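Local coordinates for protein glutathione transferase o1 (Bombyx mori, PDB 3RBT) that is an omega-class glutathione transferase that may catalyse glutathione transfer and glutathione-dependent reduction of dehydroascorbate, at residues A[27-32]-A[40-45]; A[91-96]-A[176-181]; A[131-136]-A[240-245]; A[187-192]-A[198-203]. All blocks are in the same frame, centred on the assembly; numbering follows the deposited sequence.

Interaction 1: residues A[27-32]-A[40-45]; sequences LRLYHV and RVLLVL
Strand 27-31 and helix 40-45 run close to antiparallel, at 158° with axes that approach no closer than 10.3 Å, and Leu-29 faces Leu-42 where the two backbones come near. This is the first half of a beta-alpha-beta unit, completed by strand 52-56, in the thioredoxin-like N-terminal domain of the glutathione transferase fold, and it illustrates how a helix is seated on a sheet mainly by aliphatic side chains. Leu-29 supplies most of the seat. Its CG stands opposite the backbone N (chi1 -169°), which carries both methyl groups out to the helix, and they part company there: CD1 reaches Val-41 CG1 at 3.7 Å, while CD2 meets CD2 of Leu-42, also at 3.7 Å, with Leu-42 CG just behind. The Leu-29 fork thus lies against two consecutive helical residues, its chain slanting across each. An alanine at Leu-29 is likely to leave a gap beneath the helix, taking from Val-41 its partner on the strand and leaving Leu-42 only His-31. Toward the start of the strand the packing relaxes, Leu-27 CD2 coming only to 4.3 Å from Leu-45 CD2, and Leu-99 of helix 92-102 touches both of these leucines. At the other end Leu-42 makes a CH-pi contact with His-31: CD1 sits over one face of the imidazole, displaced toward the rim, 4.3 Å from the ring centroid and nearest to NE2.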
loop_
_atom_site.group_PDB
_atom_site.type_symbol
_atom_site.label_atom_id
_atom_site.label_comp_id
_atom_site.label_asym_id
_atom_site.label_seq_id
_atom_site.Cartn_x
_atom_site.Cartn_y
_atom_site.Cartn_z
ATOM N N LEU A 27 -17.594 -7.172 -15.423
ATOM C CA LEU A 27 -17.151 -7.075 -14.044
ATOM C C LEU A 27 -18.177 -6.240 -13.288
ATOM O O LEU A 27 -18.949 -5.505 -13.900
ATOM C CB LEU A 27 -15.763 -6.438 -13.987
ATOM C CG LEU A 27 -14.502 -7.317 -13.927
ATOM C CD1 LEU A 27 -14.577 -8.626 -14.722
ATOM C CD2 LEU A 27 -13.270 -6.500 -14.325
ATOM N N ARG A 28 -18.207 -6.367 -11.967
ATOM C CA ARG A 28 -19.220 -5.680 -11.166
ATOM C C ARG A 28 -18.586 -4.842 -10.066
ATOM O O ARG A 28 -17.877 -5.371 -9.209
ATOM C CB ARG A 28 -20.182 -6.696 -10.551
ATOM C CG ARG A 28 -21.368 -6.090 -9.797
ATOM C CD ARG A 28 -22.270 -7.199 -9.257
ATOM N NE ARG A 28 -22.995 -7.897 -10.321
ATOM C CZ ARG A 28 -23.299 -9.194 -10.313
ATOM N NH1 ARG A 28 -22.936 -9.978 -9.303
ATOM N NH2 ARG A 28 -23.971 -9.717 -11.331
ATOM N N LEU A 29 -18.857 -3.541 -10.086
ATOM C CA LEU A 29 -18.402 -2.658 -9.027
ATOM C C LEU A 29 -19.531 -2.315 -8.056
ATOM O O LEU A 29 -20.574 -1.775 -8.460
ATOM C CB LEU A 29 -17.785 -1.378 -9.607
ATOM C CG LEU A 29 -17.033 -0.479 -8.606
ATOM C CD1 LEU A 29 -15.744 -1.137 -8.110
ATOM C CD2 LEU A 29 -16.741 0.904 -9.195
ATOM N N TYR A 30 -19.315 -2.656 -6.787
ATOM C CA TYR A 30 -20.146 -2.185 -5.684
ATOM C C TYR A 30 -19.569 -0.860 -5.190
ATOM O O TYR A 30 -18.428 -0.795 -4.725
ATOM C CB TYR A 30 -20.185 -3.207 -4.544
ATOM C CG TYR A 30 -20.835 -4.530 -4.895
ATOM C CD1 TYR A 30 -20.083 -5.565 -5.441
ATOM C CD2 TYR A 30 -22.191 -4.757 -4.653
ATOM C CE1 TYR A 30 -20.666 -6.790 -5.763
ATOM C CE2 TYR A 30 -22.787 -5.980 -4.978
ATOM C CZ TYR A 30 -22.005 -6.995 -5.524
ATOM O OH TYR A 30 -22.547 -8.218 -5.852
ATOM N N HIS A 31 -20.376 0.190 -5.291
ATOM C CA HIS A 31 -19.898 1.562 -5.190
ATOM C C HIS A 31 -20.937 2.422 -4.495
ATOM O O HIS A 31 -22.131 2.313 -4.786
ATOM C CB HIS A 31 -19.620 2.082 -6.610
ATOM C CG HIS A 31 -19.425 3.564 -6.713
ATOM N ND1 HIS A 31 -18.354 4.221 -6.142
ATOM C CD2 HIS A 31 -20.141 4.510 -7.369
ATOM C CE1 HIS A 31 -18.433 5.511 -6.422
ATOM N NE2 HIS A 31 -19.509 5.712 -7.165
ATOM N N VAL A 32 -20.498 3.244 -3.546
ATOM C CA VAL A 32 -21.386 4.252 -2.969
ATOM C C VAL A 32 -21.277 5.536 -3.795
ATOM O O VAL A 32 -20.186 6.071 -3.977
ATOM C CB VAL A 32 -21.048 4.569 -1.501
ATOM C CG1 VAL A 32 -21.930 5.710 -0.995
ATOM C CG2 VAL A 32 -21.223 3.340 -0.634
ATOM N N ARG A 40 -12.125 6.450 -8.503
ATOM C CA ARG A 40 -10.849 5.855 -8.902
ATOM C C ARG A 40 -10.971 4.606 -9.757
ATOM O O ARG A 40 -10.368 4.513 -10.828
ATOM C CB ARG A 40 -10.073 5.444 -7.655
ATOM C CG ARG A 40 -8.987 6.353 -7.255
ATOM C CD ARG A 40 -8.138 5.676 -6.182
ATOM N NE ARG A 40 -7.075 6.581 -5.769
ATOM C CZ ARG A 40 -6.325 6.442 -4.689
ATOM N NH1 ARG A 40 -6.503 5.416 -3.869
ATOM N NH2 ARG A 40 -5.391 7.347 -4.441
ATOM N N VAL A 41 -11.712 3.626 -9.246
ATOM C CA VAL A 41 -11.891 2.364 -9.936
ATOM C C VAL A 41 -12.727 2.550 -11.209
ATOM O O VAL A 41 -12.449 1.915 -12.224
ATOM C CB VAL A 41 -12.498 1.280 -9.008
ATOM C CG1 VAL A 41 -12.657 -0.041 -9.761
ATOM C CG2 VAL A 41 -11.606 1.079 -7.769
ATOM N N LEU A 42 -13.738 3.418 -11.164
ATOM C CA LEU A 42 -14.510 3.735 -12.377
ATOM C C LEU A 42 -13.628 4.312 -13.494
ATOM O O LEU A 42 -13.786 3.955 -14.655
ATOM C CB LEU A 42 -15.689 4.681 -12.079
ATOM C CG LEU A 42 -16.866 4.090 -11.289
ATOM C CD1 LEU A 42 -17.812 5.195 -10.800
ATOM C CD2 LEU A 42 -17.627 3.052 -12.123
ATOM N N LEU A 43 -12.713 5.204 -13.131
ATOM C CA LEU A 43 -11.778 5.797 -14.099
ATOM C C LEU A 43 -10.894 4.753 -14.794
ATOM O O LEU A 43 -10.750 4.767 -16.021
ATOM C CB LEU A 43 -10.897 6.852 -13.420
ATOM C CG LEU A 43 -11.613 8.109 -12.921
ATOM C CD1 LEU A 43 -10.642 9.019 -12.134
ATOM C CD2 LEU A 43 -12.345 8.866 -14.042
ATOM N N VAL A 44 -10.316 3.853 -13.996
ATOM C CA VAL A 44 -9.434 2.792 -14.496
ATOM C C VAL A 44 -10.177 1.817 -15.407
ATOM O O VAL A 44 -9.719 1.531 -16.520
ATOM C CB VAL A 44 -8.709 2.070 -13.324
ATOM C CG1 VAL A 44 -7.926 0.840 -13.818
ATOM C CG2 VAL A 44 -7.775 3.052 -12.628
ATOM N N LEU A 45 -11.327 1.328 -14.952
ATOM C CA LEU A 45 -12.176 0.450 -15.774
ATOM C C LEU A 45 -12.467 1.051 -17.142
ATOM O O LEU A 45 -12.406 0.365 -18.173
ATOM C CB LEU A 45 -13.502 0.178 -15.066
ATOM C CG LEU A 45 -13.502 -0.801 -13.890
ATOM C CD1 LEU A 45 -14.702 -0.511 -13.011
ATOM C CD2 LEU A 45 -13.523 -2.253 -14.388
#

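Interaction 2: residues A[91-96]-A[176-181]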
loop_
_atom_site.group_PDB
_atom_site.type_symbol
_atom_site.label_atom_id
_atom_site.label_comp_id
_atom_site.label_asym_id
_atom_site.label_seq_id
_atom_site.Cartn_x
_atom_site.Cartn_y
_atom_site.Cartn_z
ATOM N N GLU A 91 -9.937 -2.873 -1.744
ATOM C CA GLU A 91 -8.878 -1.849 -1.708
ATOM C C GLU A 91 -8.552 -1.277 -3.091
ATOM O O GLU A 91 -8.059 -2.000 -3.968
ATOM C CB GLU A 91 -7.621 -2.356 -0.985
ATOM C CG GLU A 91 -7.845 -2.688 0.488
ATOM C CD GLU A 91 -6.557 -2.844 1.268
ATOM O OE1 GLU A 91 -5.502 -2.376 0.781
ATOM O OE2 GLU A 91 -6.597 -3.435 2.383
ATOM N N SER A 92 -8.830 0.018 -3.276
ATOM C CA SER A 92 -8.832 0.642 -4.614
ATOM C C SER A 92 -7.507 0.503 -5.362
ATOM O O SER A 92 -7.499 0.281 -6.566
ATOM C CB SER A 92 -9.237 2.128 -4.540
ATOM O OG SER A 92 -8.259 2.889 -3.847
ATOM N N VAL A 93 -6.398 0.634 -4.638
ATOM C CA VAL A 93 -5.067 0.430 -5.213
ATOM C C VAL A 93 -4.880 -1.001 -5.719
ATOM O O VAL A 93 -4.447 -1.211 -6.847
ATOM C CB VAL A 93 -3.943 0.767 -4.204
ATOM C CG1 VAL A 93 -2.570 0.527 -4.843
ATOM C CG2 VAL A 93 -4.065 2.215 -3.735
ATOM N N VAL A 94 -5.208 -1.979 -4.881
ATOM C CA VAL A 94 -5.083 -3.389 -5.262
ATOM C C VAL A 94 -5.995 -3.711 -6.457
ATOM O O VAL A 94 -5.589 -4.414 -7.404
ATOM C CB VAL A 94 -5.385 -4.311 -4.064
ATOM C CG1 VAL A 94 -5.358 -5.770 -4.475
ATOM C CG2 VAL A 94 -4.377 -4.059 -2.949
ATOM N N ILE A 95 -7.206 -3.159 -6.411
ATOM C CA ILE A 95 -8.210 -3.338 -7.469
ATOM C C ILE A 95 -7.711 -2.800 -8.807
ATOM O O ILE A 95 -7.765 -3.495 -9.820
ATOM C CB ILE A 95 -9.562 -2.674 -7.095
ATOM C CG1 ILE A 95 -10.292 -3.526 -6.039
ATOM C CG2 ILE A 95 -10.430 -2.535 -8.315
ATOM C CD1 ILE A 95 -11.441 -2.799 -5.286
ATOM N N CYS A 96 -7.208 -1.570 -8.796
ATOM C CA CYS A 96 -6.766 -0.924 -10.013
ATOM C C CYS A 96 -5.524 -1.598 -10.578
ATOM O O CYS A 96 -5.396 -1.708 -11.795
ATOM C CB CYS A 96 -6.509 0.568 -9.770
ATOM S SG CYS A 96 -8.019 1.551 -9.491
ATOM N N ASP A 176 -2.122 9.707 -12.732
ATOM C CA ASP A 176 -3.151 10.689 -13.084
ATOM C C ASP A 176 -4.564 10.305 -12.626
ATOM O O ASP A 176 -5.235 11.095 -11.970
ATOM C CB ASP A 176 -3.133 10.952 -14.588
ATOM C CG ASP A 176 -1.800 11.471 -15.055
ATOM O OD1 ASP A 176 -1.539 12.689 -14.905
ATOM O OD2 ASP A 176 -1.004 10.651 -15.556
ATOM N N TYR A 177 -5.007 9.098 -12.963
ATOM C CA TYR A 177 -6.358 8.664 -12.610
ATOM C C TYR A 177 -6.519 8.335 -11.117
ATOM O O TYR A 177 -7.595 8.553 -10.558
ATOM C CB TYR A 177 -6.803 7.476 -13.467
ATOM C CG TYR A 177 -7.007 7.800 -14.941
ATOM C CD1 TYR A 177 -6.291 7.128 -15.929
ATOM C CD2 TYR A 177 -7.928 8.766 -15.340
ATOM C CE1 TYR A 177 -6.487 7.415 -17.277
ATOM C CE2 TYR A 177 -8.129 9.054 -16.683
ATOM C CZ TYR A 177 -7.401 8.384 -17.643
ATOM O OH TYR A 177 -7.604 8.682 -18.974
ATOM N N MET A 178 -5.465 7.808 -10.486
ATOM C CA MET A 178 -5.495 7.503 -9.048
ATOM C C MET A 178 -5.735 8.758 -8.209
ATOM O O MET A 178 -6.409 8.719 -7.187
ATOM C CB MET A 178 -4.185 6.836 -8.591
ATOM C CG MET A 178 -3.991 5.371 -9.045
ATOM S SD MET A 178 -5.417 4.297 -8.794
ATOM C CE MET A 178 -5.180 3.766 -7.117
ATOM N N VAL A 179 -5.180 9.866 -8.674
ATOM C CA VAL A 179 -5.153 11.129 -7.959
ATOM C C VAL A 179 -6.383 12.002 -8.280
ATOM O O VAL A 179 -6.840 12.793 -7.436
ATOM C CB VAL A 179 -3.811 11.838 -8.317
ATOM C CG1 VAL A 179 -3.958 13.290 -8.557
ATOM C CG2 VAL A 179 -2.724 11.508 -7.279
ATOM N N TRP A 180 -6.930 11.826 -9.480
ATOM C CA TRP A 180 -7.972 12.712 -9.992
ATOM C C TRP A 180 -9.228 12.886 -9.122
ATOM O O TRP A 180 -9.674 14.018 -8.939
ATOM C CB TRP A 180 -8.378 12.356 -11.430
ATOM C CG TRP A 180 -9.326 13.387 -11.981
ATOM C CD1 TRP A 180 -10.640 13.221 -12.275
ATOM C CD2 TRP A 180 -9.026 14.769 -12.236
ATOM N NE1 TRP A 180 -11.183 14.411 -12.719
ATOM C CE2 TRP A 180 -10.208 15.376 -12.697
ATOM C CE3 TRP A 180 -7.867 15.551 -12.108
ATOM C CZ2 TRP A 180 -10.263 16.729 -13.063
ATOM C CZ3 TRP A 180 -7.927 16.893 -12.449
ATOM C CH2 TRP A 180 -9.116 17.470 -12.920
ATOM N N PRO A 181 -9.813 11.785 -8.604
ATOM C CA PRO A 181 -11.078 11.968 -7.896
ATOM C C PRO A 181 -11.053 13.073 -6.827
ATOM O O PRO A 181 -11.986 13.869 -6.768
ATOM C CB PRO A 181 -11.327 10.584 -7.276
ATOM C CG PRO A 181 -10.723 9.665 -8.264
ATOM C CD PRO A 181 -9.450 10.355 -8.665
#
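Met-178 reaches across from helix 174-186 to Val-93 and Cys-96, bridging two short helical segments whose axes come no nearer than 11.9 Å and whose directions differ by 145°. Apolar contact comes first. The terminal methyl, CE, settles against the backbone of the opposing helix, 3.8 Å from Val-93 CA, and also meets Val-93 CG2 at 3.9 Å; the two side chains cross nearly at right angles. Sulfur packing forms the second group. The thioether SD lies 3.8 Å from Cys-96 SG and 4.0 Å from Cys-96 CB, a van der Waals approach of two sulfurs. Bends at chi2 (-47°) and chi3 (-86°) fold the methionine so that SD faces the cysteine while CE turns to the valine. A flexible side chain spanning a wide separation is one way to join domains, and here it links the thioredoxin-like N-terminal domain to the helical C-terminal domain of the transferase fold. Polar bonding runs through a third element, helix 36-47: its Arg-40 gives NE to the carbonyl O of Met-178 and NH1 to OG of Ser-92, tying both segments to one guanidinium. Within 176-181 the helix is kinked at Pro-181, which has no N-H to offer the preceding turn. On helix 92-102, Val-93 and Val-94 also pack on Arg-120 and Ala-117 of the second subunit.

Interaction 3: residues A[131-136]-A[240-245]; sequences KGSLEC and HSMGYY
Met-242 lays its side chain along Ser-133 and Leu-134, and this is where the contact is dense. Extended throughout, with CG opposite the backbone N (chi1 -168°), the methionine slides past Leu-134 in the reverse sense, and one leucine methyl serves most of its length: CD1 is 3.7 Å from Met-242 CB and equally close to SD. Beyond the sulfur, CE reaches the helix surface, 3.4 Å from Ser-133 OG, a hydroxyl already hydrogen-bonded to Ile-130 O one turn back. The example is of an irregular C-terminal tail pinned to a regular helix: the tail after helix 227-237 crosses to the long helix 113-138 of the C-terminal domain, while Asn-35 ND2 donates to the carbonyl oxygens of Ser-241 and Gly-243 and so ties it to the N-terminal domain as well. Replacing Met-242 by an alanine would probably leave Leu-134 CD1 only the CB to pack on and open a gap over Ser-133, where CE now lies. The other side is looser. Leu-134 is partly exposed, and its approach to the tail backbone thins to 4.3 Å between CD1 and Gly-243 N.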
loop_
_atom_site.group_PDB
_atom_site.type_symbol
_atom_site.label_atom_id
_atom_site.label_comp_id
_atom_site.label_asym_id
_atom_site.label_seq_id
_atom_site.Cartn_x
_atom_site.Cartn_y
_atom_site.Cartn_z
ATOM N N LYS A 131 -6.675 12.905 3.442
ATOM C CA LYS A 131 -7.006 13.135 4.859
ATOM C C LYS A 131 -7.520 14.558 5.103
ATOM O O LYS A 131 -8.571 14.743 5.715
ATOM C CB LYS A 131 -5.808 12.851 5.781
ATOM C CG LYS A 131 -5.419 11.379 5.883
ATOM C CD LYS A 131 -4.158 11.195 6.744
ATOM C CE LYS A 131 -3.737 9.730 6.788
ATOM N NZ LYS A 131 -2.712 9.493 7.849
ATOM N N GLY A 132 -6.767 15.548 4.619
ATOM C CA GLY A 132 -7.163 16.955 4.687
ATOM C C GLY A 132 -8.490 17.251 4.000
ATOM O O GLY A 132 -9.314 18.000 4.526
ATOM N N SER A 133 -8.709 16.660 2.830
ATOM C CA SER A 133 -9.954 16.881 2.100
ATOM C C SER A 133 -11.145 16.254 2.838
ATOM O O SER A 133 -12.240 16.831 2.876
ATOM C CB SER A 133 -9.848 16.350 0.667
ATOM O OG SER A 133 -10.060 14.955 0.637
ATOM N N LEU A 134 -10.913 15.084 3.428
ATOM C CA LEU A 134 -11.908 14.367 4.212
ATOM C C LEU A 134 -12.420 15.210 5.388
ATOM O O LEU A 134 -13.628 15.348 5.583
ATOM C CB LEU A 134 -11.298 13.058 4.720
ATOM C CG LEU A 134 -12.163 11.937 5.297
ATOM C CD1 LEU A 134 -13.107 11.377 4.254
ATOM C CD2 LEU A 134 -11.255 10.824 5.824
ATOM N N GLU A 135 -11.487 15.766 6.159
ATOM C CA GLU A 135 -11.801 16.635 7.286
ATOM C C GLU A 135 -12.504 17.914 6.822
ATOM O O GLU A 135 -13.429 18.402 7.480
ATOM C CB GLU A 135 -10.513 16.980 8.039
ATOM C CG GLU A 135 -10.684 17.923 9.226
ATOM C CD GLU A 135 -9.365 18.237 9.919
ATOM O OE1 GLU A 135 -9.309 19.228 10.672
ATOM O OE2 GLU A 135 -8.379 17.497 9.709
ATOM N N CYS A 136 -12.049 18.442 5.686
ATOM C CA CYS A 136 -12.593 19.656 5.101
ATOM C C CYS A 136 -14.082 19.513 4.799
ATOM O O CYS A 136 -14.884 20.335 5.235
ATOM C CB CYS A 136 -11.825 20.021 3.823
ATOM S SG CYS A 136 -12.273 21.611 3.088
ATOM N N HIS A 240 -19.462 11.286 5.442
ATOM C CA HIS A 240 -19.939 10.022 6.024
ATOM C C HIS A 240 -19.706 8.799 5.139
ATOM O O HIS A 240 -19.457 7.687 5.631
ATOM C CB HIS A 240 -21.411 10.143 6.427
ATOM C CG HIS A 240 -21.628 11.013 7.630
ATOM N ND1 HIS A 240 -22.487 12.092 7.628
ATOM C CD2 HIS A 240 -21.079 10.972 8.869
ATOM C CE1 HIS A 240 -22.469 12.669 8.814
ATOM N NE2 HIS A 240 -21.620 12.011 9.586
ATOM N N SER A 241 -19.750 9.029 3.834
ATOM C CA SER A 241 -19.620 7.973 2.850
ATOM C C SER A 241 -18.423 8.194 1.891
ATOM O O SER A 241 -18.355 7.610 0.810
ATOM C CB SER A 241 -20.971 7.825 2.133
ATOM O OG SER A 241 -20.857 7.961 0.735
ATOM N N MET A 242 -17.463 9.004 2.338
ATOM C CA MET A 242 -16.288 9.410 1.555
ATOM C C MET A 242 -15.027 8.528 1.759
ATOM O O MET A 242 -14.120 8.542 0.926
ATOM C CB MET A 242 -15.965 10.877 1.891
ATOM C CG MET A 242 -14.956 11.577 0.983
ATOM S SD MET A 242 -14.694 13.304 1.472
ATOM C CE MET A 242 -13.184 13.652 0.570
ATOM N N GLY A 243 -14.969 7.781 2.863
ATOM C CA GLY A 243 -13.789 6.965 3.196
ATOM C C GLY A 243 -13.631 5.671 2.406
ATOM O O GLY A 243 -14.390 5.399 1.473
ATOM N N TYR A 244 -12.632 4.873 2.777
ATOM C CA TYR A 244 -12.419 3.564 2.145
ATOM C C TYR A 244 -13.196 2.444 2.869
ATOM O O TYR A 244 -13.097 1.269 2.525
ATOM C CB TYR A 244 -10.922 3.245 2.009
ATOM C CG TYR A 244 -10.138 3.293 3.309
ATOM C CD1 TYR A 244 -10.062 2.175 4.141
ATOM C CD2 TYR A 244 -9.466 4.452 3.698
ATOM C CE1 TYR A 244 -9.340 2.209 5.333
ATOM C CE2 TYR A 244 -8.744 4.503 4.897
ATOM C CZ TYR A 244 -8.688 3.378 5.707
ATOM O OH TYR A 244 -7.975 3.415 6.884
ATOM N N TYR A 245 -13.968 2.834 3.875
ATOM C CA TYR A 245 -14.901 1.938 4.551
ATOM C C TYR A 245 -16.158 2.710 4.930
ATOM O O TYR A 245 -16.136 3.939 5.053
ATOM C CB TYR A 245 -14.272 1.279 5.791
ATOM C CG TYR A 245 -13.700 2.256 6.797
ATOM C CD1 TYR A 245 -12.428 2.806 6.612
ATOM C CD2 TYR A 245 -14.420 2.625 7.939
ATOM C CE1 TYR A 245 -11.885 3.705 7.523
ATOM C CE2 TYR A 245 -13.879 3.532 8.869
ATOM C CZ TYR A 245 -12.610 4.065 8.648
ATOM O OH TYR A 245 -12.051 4.960 9.538
#

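Interaction 4: residues A[187-192]-A[198-203]; sequences YLLRCV and VEKKSL
Lys-201 approaches Arg-190 with its carbon chain, a small example of how two cationic side chains can share a surface without their charged ends meeting. Followed outward, the lysine begins well away: CB is 6.3 Å from Arg-190 NH2, and CG is still beyond contact with it. The gap narrows to 4.3 Å between Lys-201 CD and Arg-190 NH2. It is least at Lys-201 CE, 4.1 Å from Arg-190 NH2, where the methylene comes up obliquely to the guanidinium. There the chain, extended until then, bends (chi4 -85°), and NZ finishes 5.0 Å from Arg-190 NH2. Two like charges at this spacing probably disfavour each other mildly, which fits a contact made through CE instead of the ammonium group. The arginine comes to the meeting place by a bend of its own at chi3, and the Tyr-187 ring lies beside it, CD1 at the guanidinium edge and in its plane. A second, slacker pair again uses a lysine methylene: Leu-189 CD2 rests 4.3 Å from Lys-200 CE, while Lys-200 also packs on Ile-148, Ile-149 and Leu-152 of helix 145-162. Phe-197, in helix 194-202 just before the segment 198-203, touches Tyr-187, Leu-189 and Arg-190. The contact thus joins two successive short helices, the weakly bonded 189-192 and the firmer 194-202, on the periphery of the all-helical C-terminal domain of the glutathione transferase fold.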
loop_
_atom_site.group_PDB
_atom_site.type_symbol
_atom_site.label_atom_id
_atom_site.label_comp_id
_atom_site.label_asym_id
_atom_site.label_seq_id
_atom_site.Cartn_x
_atom_site.Cartn_y
_atom_site.Cartn_z
ATOM N N TYR A 187 -12.298 21.507 -6.624
ATOM C CA TYR A 187 -12.929 22.628 -7.331
ATOM C C TYR A 187 -14.201 23.146 -6.632
ATOM O O TYR A 187 -14.586 24.294 -6.831
ATOM C CB TYR A 187 -13.237 22.267 -8.796
ATOM C CG TYR A 187 -12.015 22.024 -9.677
ATOM C CD1 TYR A 187 -11.246 23.084 -10.162
ATOM C CD2 TYR A 187 -11.653 20.735 -10.049
ATOM C CE1 TYR A 187 -10.133 22.857 -10.981
ATOM C CE2 TYR A 187 -10.551 20.495 -10.864
ATOM C CZ TYR A 187 -9.795 21.555 -11.320
ATOM O OH TYR A 187 -8.710 21.302 -12.125
ATOM N N LEU A 188 -14.846 22.308 -5.814
ATOM C CA LEU A 188 -16.023 22.745 -5.055
ATOM C C LEU A 188 -15.684 23.946 -4.159
ATOM O O LEU A 188 -16.553 24.760 -3.853
ATOM C CB LEU A 188 -16.631 21.598 -4.229
ATOM C CG LEU A 188 -15.941 21.057 -2.963
ATOM C CD1 LEU A 188 -16.204 21.922 -1.742
ATOM C CD2 LEU A 188 -16.371 19.628 -2.665
ATOM N N LEU A 189 -14.415 24.046 -3.765
ATOM C CA LEU A 189 -13.952 25.080 -2.852
ATOM C C LEU A 189 -14.079 26.478 -3.456
ATOM O O LEU A 189 -14.061 27.469 -2.734
ATOM C CB LEU A 189 -12.501 24.818 -2.428
ATOM C CG LEU A 189 -12.267 24.813 -0.916
ATOM C CD1 LEU A 189 -12.312 23.390 -0.392
ATOM C CD2 LEU A 189 -10.944 25.480 -0.540
ATOM N N ARG A 190 -14.215 26.542 -4.780
ATOM C CA ARG A 190 -14.416 27.804 -5.471
ATOM C C ARG A 190 -15.829 28.322 -5.221
ATOM O O ARG A 190 -16.073 29.523 -5.306
ATOM C CB ARG A 190 -14.142 27.667 -6.973
ATOM C CG ARG A 190 -13.665 28.967 -7.617
ATOM C CD ARG A 190 -13.613 28.908 -9.145
ATOM N NE ARG A 190 -12.829 27.778 -9.646
ATOM C CZ ARG A 190 -12.019 27.833 -10.704
ATOM N NH1 ARG A 190 -11.862 28.985 -11.359
ATOM N NH2 ARG A 190 -11.352 26.748 -11.095
ATOM N N CYS A 191 -16.746 27.407 -4.905
ATOM C CA CYS A 191 -18.096 27.776 -4.481
ATOM C C CYS A 191 -18.099 28.322 -3.046
ATOM O O CYS A 191 -18.924 29.177 -2.705
ATOM C CB CYS A 191 -19.058 26.587 -4.600
ATOM S SG CYS A 191 -19.095 25.785 -6.234
ATOM N N VAL A 192 -17.181 27.826 -2.214
ATOM C CA VAL A 192 -17.066 28.266 -0.819
ATOM C C VAL A 192 -16.397 29.635 -0.727
ATOM O O VAL A 192 -16.979 30.578 -0.189
ATOM C CB VAL A 192 -16.276 27.261 0.066
ATOM C CG1 VAL A 192 -16.299 27.714 1.537
ATOM C CG2 VAL A 192 -16.834 25.853 -0.079
ATOM N N VAL A 198 -8.836 30.811 -6.096
ATOM C CA VAL A 198 -8.047 31.229 -7.260
ATOM C C VAL A 198 -6.601 31.596 -6.882
ATOM O O VAL A 198 -5.667 31.283 -7.625
ATOM C CB VAL A 198 -8.766 32.352 -8.092
ATOM C CG1 VAL A 198 -9.012 33.598 -7.262
ATOM C CG2 VAL A 198 -7.981 32.697 -9.361
ATOM N N GLU A 199 -6.430 32.232 -5.722
ATOM C CA GLU A 199 -5.102 32.570 -5.204
ATOM C C GLU A 199 -4.284 31.299 -4.948
ATOM O O GLU A 199 -3.164 31.160 -5.448
ATOM C CB GLU A 199 -5.214 33.408 -3.923
ATOM C CG GLU A 199 -3.892 34.010 -3.450
ATOM C CD GLU A 199 -3.995 34.740 -2.119
ATOM O OE1 GLU A 199 -3.249 35.727 -1.932
ATOM O OE2 GLU A 199 -4.808 34.336 -1.258
ATOM N N LYS A 200 -4.868 30.384 -4.173
ATOM C CA LYS A 200 -4.289 29.071 -3.874
ATOM C C LYS A 200 -3.927 28.286 -5.149
ATOM O O LYS A 200 -2.882 27.632 -5.211
ATOM C CB LYS A 200 -5.278 28.279 -3.009
ATOM C CG LYS A 200 -4.845 26.874 -2.592
ATOM C CD LYS A 200 -5.869 26.230 -1.641
ATOM C CE LYS A 200 -7.029 25.566 -2.383
ATOM N NZ LYS A 200 -6.643 24.270 -3.017
ATOM N N LYS A 201 -4.795 28.372 -6.158
ATOM C CA LYS A 201 -4.611 27.680 -7.440
ATOM C C LYS A 201 -3.368 28.194 -8.169
ATOM O O LYS A 201 -2.604 27.411 -8.744
ATOM C CB LYS A 201 -5.863 27.868 -8.306
ATOM C CG LYS A 201 -5.847 27.195 -9.671
ATOM C CD LYS A 201 -7.202 27.373 -10.346
ATOM C CE LYS A 201 -7.307 26.589 -11.644
ATOM N NZ LYS A 201 -6.734 27.347 -12.795
ATOM N N SER A 202 -3.179 29.509 -8.116
ATOM C CA SER A 202 -2.076 30.201 -8.789
ATOM C C SER A 202 -0.696 29.799 -8.260
ATOM O O SER A 202 0.319 30.027 -8.926
ATOM C CB SER A 202 -2.276 31.718 -8.681
ATOM O OG SER A 202 -1.121 32.431 -9.100
ATOM N N LEU A 203 -0.671 29.202 -7.068
ATOM C CA LEU A 203 0.559 28.690 -6.457
ATOM C C LEU A 203 1.110 27.469 -7.189
ATOM O O LEU A 203 2.306 27.173 -7.105
ATOM C CB LEU A 203 0.326 28.338 -4.979
ATOM C CG LEU A 203 0.236 29.486 -3.964
ATOM C CD1 LEU A 203 -0.610 29.093 -2.763
ATOM C CD2 LEU A 203 1.628 29.953 -3.522
#

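Burial declines from interaction 1 to interaction 4, and the chemistry follows. Interactions 1 and 2 are core contacts built on aliphatic and sulfur packing, one within the N-terminal domain and the other between domains; helix 36-47 belongs to the first and touches the second, with Val-44 CG2 3.5 Å from Cys-96 SG. Interaction 3, partly buried, again relies on a methionine, but one carried by a tail that also meets interaction 1 through Ser-241 and Val-32. Interaction 4, about 28 Å from interaction 1 between centres, is a surface contact made largely by lysine carbon chains, against an arginine and a leucine. Still, Tyr-187 packs on Trp-180 of interaction 2, and Leu-189 on Cys-136 of interaction 3.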